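Local coordinates for protein arginyl-trna synthetase (Thermus thermophilus, PDB 1IQ0) that probably joins L-arginine to its cognate tRNA at the cost of ATP, as a monomeric aminoacyl-tRNA synthetase of class I, at residues I306-Q309 with F310-M313; E174-D177 with H178-G181. One frame throughout, in Å; residues are numbered along the deposited sequence.

Contact 1. Residues I306-Q309 with F310-M313; sequences IAFQ and FWKM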
loop_
_atom_site.group_PDB
_atom_site.type_symbol
_atom_site.label_atom_id
_atom_site.label_comp_id
_atom_site.label_asym_id
_atom_site.label_seq_id
_atom_site.Cartn_x
_atom_site.Cartn_y
_atom_site.Cartn_z
ATOM N N ILE A 306 -5.228 -6.806 21.295
ATOM C CA ILE A 306 -5.525 -8.224 21.131
ATOM C C ILE A 306 -7.017 -8.447 20.865
ATOM O O ILE A 306 -7.384 -9.180 19.948
ATOM C CB ILE A 306 -5.093 -9.031 22.381
ATOM C CG1 ILE A 306 -3.567 -9.045 22.474
ATOM C CG2 ILE A 306 -5.618 -10.471 22.296
ATOM C CD1 ILE A 306 -3.040 -9.561 23.809
ATOM N N ALA A 307 -7.869 -7.806 21.662
ATOM C CA ALA A 307 -9.319 -7.927 21.514
ATOM C C ALA A 307 -9.761 -7.593 20.087
ATOM O O ALA A 307 -10.484 -8.360 19.452
ATOM C CB ALA A 307 -10.031 -6.993 22.505
ATOM N N PHE A 308 -9.316 -6.438 19.601
ATOM C CA PHE A 308 -9.644 -5.959 18.265
ATOM C C PHE A 308 -9.121 -6.924 17.192
ATOM O O PHE A 308 -9.817 -7.223 16.226
ATOM C CB PHE A 308 -9.055 -4.552 18.078
ATOM C CG PHE A 308 -9.559 -3.826 16.854
ATOM C CD1 PHE A 308 -10.861 -4.005 16.404
ATOM C CD2 PHE A 308 -8.742 -2.906 16.194
ATOM C CE1 PHE A 308 -11.345 -3.273 15.312
ATOM C CE2 PHE A 308 -9.217 -2.173 15.108
ATOM C CZ PHE A 308 -10.519 -2.356 14.667
ATOM N N GLN A 309 -7.893 -7.404 17.361
ATOM C CA GLN A 309 -7.313 -8.357 16.415
ATOM C C GLN A 309 -8.185 -9.614 16.364
ATOM O O GLN A 309 -8.407 -10.177 15.298
ATOM C CB GLN A 309 -5.901 -8.752 16.852
ATOM C CG GLN A 309 -5.184 -9.718 15.911
ATOM C CD GLN A 309 -4.844 -9.084 14.569
ATOM O OE1 GLN A 309 -4.465 -7.915 14.505
ATOM N NE2 GLN A 309 -4.964 -9.860 13.495
ATOM N N PHE A 310 -8.663 -10.055 17.524
ATOM C CA PHE A 310 -9.510 -11.240 17.599
ATOM C C PHE A 310 -10.794 -11.068 16.789
ATOM O O PHE A 310 -11.239 -11.998 16.113
ATOM C CB PHE A 310 -9.853 -11.561 19.062
ATOM C CG PHE A 310 -8.777 -12.334 19.793
ATOM C CD1 PHE A 310 -9.013 -12.829 21.076
ATOM C CD2 PHE A 310 -7.539 -12.579 19.203
ATOM C CE1 PHE A 310 -8.039 -13.553 21.762
ATOM C CE2 PHE A 310 -6.555 -13.305 19.885
ATOM C CZ PHE A 310 -6.806 -13.794 21.168
ATOM N N TRP A 311 -11.384 -9.877 16.853
ATOM C CA TRP A 311 -12.609 -9.598 16.115
ATOM C C TRP A 311 -12.323 -9.593 14.618
ATOM O O TRP A 311 -13.085 -10.145 13.835
ATOM C CB TRP A 311 -13.189 -8.243 16.523
ATOM C CG TRP A 311 -14.322 -7.801 15.629
ATOM C CD1 TRP A 311 -15.631 -8.203 15.690
ATOM C CD2 TRP A 311 -14.227 -6.924 14.497
ATOM N NE1 TRP A 311 -16.354 -7.629 14.661
ATOM C CE2 TRP A 311 -15.514 -6.843 13.917
ATOM C CE3 TRP A 311 -13.174 -6.205 13.915
ATOM C CZ2 TRP A 311 -15.777 -6.069 12.782
ATOM C CZ3 TRP A 311 -13.434 -5.433 12.785
ATOM C CH2 TRP A 311 -14.723 -5.372 12.231
ATOM N N LYS A 312 -11.219 -8.964 14.229
ATOM C CA LYS A 312 -10.837 -8.889 12.819
ATOM C C LYS A 312 -10.754 -10.270 12.183
ATOM O O LYS A 312 -11.144 -10.450 11.027
ATOM C CB LYS A 312 -9.480 -8.195 12.665
ATOM C CG LYS A 312 -9.481 -6.694 12.945
ATOM C CD LYS A 312 -8.105 -6.097 12.652
ATOM C CE LYS A 312 -8.092 -4.575 12.771
ATOM N NZ LYS A 312 -6.700 -4.065 12.555
ATOM N N MET A 313 -10.248 -11.244 12.939
ATOM C CA MET A 313 -10.107 -12.598 12.420
ATOM C C MET A 313 -11.273 -13.531 12.762
ATOM O O MET A 313 -11.171 -14.742 12.591
ATOM C CB MET A 313 -8.766 -13.198 12.880
ATOM C CG MET A 313 -7.551 -12.440 12.297
ATOM S SD MET A 313 -5.934 -12.983 12.888
ATOM C CE MET A 313 -4.971 -13.024 11.302
HETATM O O HOH W 1 -5.175 -5.266 14.496
#
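The C-terminal turns of helix 301-312, in the catalytic domain of a class I synthetase, bring Phe-308 against both Trp-311 and Lys-312. Its ring and the six-membered ring of Trp-311 run nearly parallel, planes 7° apart, but are slid so far that they barely overlap; CE1 of Phe-308 meets CE3 of Trp-311 at 3.7 Å. Over one face of the Phe-308 ring, displaced toward the rim, lies CE of Lys-312, 3.5 Å from CE2 of Phe-308, a CH-pi contact. The lysine chain is extended beyond CG, and this carries NZ past the ring to a salt bridge with Glu-108. Replacing Phe-308 by an alanine removes the ring, which would probably leave the lysine CE without its aromatic partner and open a gap beside the indole. One helical turn apart, Ile-306 and Phe-310 lie side by side, with CG2 of Ile-306 over a face of the Phe-310 ring, 3.8 Å from its centroid; helices 248-256 and 361-370 flank this pair. Gln-309 bends at chi2 (68°), and its amide is held at both ends: NE2 donates to Thr-349 and, weakly, to SD of Met-313 at 3.3 Å, while a water donates to OE1 at 2.7 Å and accepts from NZ of Lys-312.

Contact 2. Residues E174-D177 with H178-G181; sequences EKYD and HFAG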
loop_
_atom_site.group_PDB
_atom_site.type_symbol
_atom_site.label_atom_id
_atom_site.label_comp_id
_atom_site.label_asym_id
_atom_site.label_seq_id
_atom_site.Cartn_x
_atom_site.Cartn_y
_atom_site.Cartn_z
ATOM N N GLU A 174 -14.746 27.918 7.295
ATOM C CA GLU A 174 -13.462 27.260 7.523
ATOM C C GLU A 174 -13.645 25.733 7.578
ATOM O O GLU A 174 -14.610 25.244 8.167
ATOM C CB GLU A 174 -12.867 27.779 8.837
ATOM C CG GLU A 174 -11.668 27.018 9.364
ATOM C CD GLU A 174 -11.078 27.673 10.604
ATOM O OE1 GLU A 174 -11.855 28.178 11.436
ATOM O OE2 GLU A 174 -9.840 27.674 10.756
ATOM N N LYS A 175 -12.739 24.986 6.948
ATOM C CA LYS A 175 -12.832 23.523 6.964
ATOM C C LYS A 175 -12.904 23.147 8.444
ATOM O O LYS A 175 -12.014 23.483 9.224
ATOM C CB LYS A 175 -11.607 22.906 6.291
ATOM C CG LYS A 175 -11.735 21.410 6.042
ATOM C CD LYS A 175 -10.840 20.959 4.894
ATOM C CE LYS A 175 -10.816 19.437 4.767
ATOM N NZ LYS A 175 -10.011 18.796 5.862
ATOM N N TYR A 176 -13.966 22.458 8.828
ATOM C CA TYR A 176 -14.186 22.137 10.229
ATOM C C TYR A 176 -13.038 21.562 11.046
ATOM O O TYR A 176 -12.833 21.993 12.184
ATOM C CB TYR A 176 -15.426 21.254 10.381
ATOM C CG TYR A 176 -15.988 21.275 11.787
ATOM C CD1 TYR A 176 -15.607 20.320 12.728
ATOM C CD2 TYR A 176 -16.876 22.280 12.190
ATOM C CE1 TYR A 176 -16.091 20.360 14.032
ATOM C CE2 TYR A 176 -17.365 22.331 13.489
ATOM C CZ TYR A 176 -16.968 21.369 14.406
ATOM O OH TYR A 176 -17.442 21.415 15.694
ATOM N N ASP A 177 -12.277 20.617 10.498
ATOM C CA ASP A 177 -11.197 20.051 11.285
ATOM C C ASP A 177 -10.042 21.017 11.484
ATOM O O ASP A 177 -9.231 20.836 12.399
ATOM C CB ASP A 177 -10.734 18.694 10.714
ATOM C CG ASP A 177 -10.277 18.766 9.269
ATOM O OD1 ASP A 177 -10.736 19.657 8.520
ATOM O OD2 ASP A 177 -9.470 17.893 8.884
ATOM N N HIS A 178 -9.965 22.049 10.644
ATOM C CA HIS A 178 -8.922 23.063 10.799
ATOM C C HIS A 178 -9.348 23.977 11.950
ATOM O O HIS A 178 -8.523 24.444 12.730
ATOM C CB HIS A 178 -8.746 23.888 9.519
ATOM C CG HIS A 178 -7.856 23.235 8.509
ATOM N ND1 HIS A 178 -8.289 22.230 7.671
ATOM C CD2 HIS A 178 -6.543 23.414 8.235
ATOM C CE1 HIS A 178 -7.281 21.817 6.925
ATOM N NE2 HIS A 178 -6.209 22.518 7.249
ATOM N N PHE A 179 -10.649 24.222 12.032
ATOM C CA PHE A 179 -11.239 25.032 13.093
ATOM C C PHE A 179 -10.964 24.317 14.429
ATOM O O PHE A 179 -10.539 24.941 15.405
ATOM C CB PHE A 179 -12.748 25.154 12.838
ATOM C CG PHE A 179 -13.536 25.657 14.011
ATOM C CD1 PHE A 179 -13.289 26.916 14.552
ATOM C CD2 PHE A 179 -14.555 24.882 14.555
ATOM C CE1 PHE A 179 -14.047 27.396 15.614
ATOM C CE2 PHE A 179 -15.322 25.350 15.619
ATOM C CZ PHE A 179 -15.066 26.615 16.152
ATOM N N ALA A 180 -11.181 23.001 14.454
ATOM C CA ALA A 180 -10.940 22.209 15.663
ATOM C C ALA A 180 -9.458 22.219 16.008
ATOM O O ALA A 180 -9.084 22.339 17.177
ATOM C CB ALA A 180 -11.415 20.769 15.458
ATOM N N GLY A 181 -8.612 22.094 14.988
ATOM C CA GLY A 181 -7.177 22.087 15.220
ATOM C C GLY A 181 -6.679 23.386 15.834
ATOM O O GLY A 181 -5.761 23.387 16.657
#
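Phe-179 is packed tightly between Tyr-176 and Glu-174. The edge of its ring points at the face of Tyr-176 in a T-shaped pair, planes at 64°, with CD2 of Phe-179 lying 3.9 Å from CE2 of Tyr-176 and offset toward the rim; Trp-170 meets both rings. The Glu-174 side chain, fully extended with CG anti to the backbone N (chi1 169°), crosses Phe-179 at about a right angle and sets OE1 of Glu-174 3.5 Å from CB of Phe-179, while OE2 goes on to a salt bridge with Arg-182. This is the N-terminal start of helix 176-189, with Glu-174 in the loop before it and Lys-175 at the N-cap position: O of Lys-175 accepts from N of Phe-179 at 3.2 Å and from N of His-178 at 2.9 Å, the latter donor standing 43° out of the carbonyl plane. NZ of Lys-175 is firmly held: it reaches the syn lone pair of OD1 of Asp-177 at 2.9 Å, makes a second salt bridge to Asp-406, and hydrogen-bonds to Ala-222 and Thr-226. Looser is the partly exposed His-178 ring, whose ND1, buried without a polar partner, lies 3.7 Å from CB of Lys-175, and whose NE2 bonds weakly to Ser-404.

How the contacts relate
Contacts 1 and 2 lie on different helices of the catalytic region, contact 2 opening helix 176-189 and contact 1 closing helix 301-312. Their centres are 33 Å apart and their nearest atoms about 21 Å, so neither touches the other. Contact 2 approaches the predicted 'HIGH' region, a signature of class I synthetases associated with ATP binding: Asp-177 and His-178 touch Glu-117 of that motif. Contact 1 instead meets the central sheet, where strands 104-108 and 348-354 are parallel neighbours, and its Lys-312 reaches both. Both contacts thus lie within the catalytic-domain range, contact 2 beside the loop that carries Glu-117 and contact 1 against the sheet.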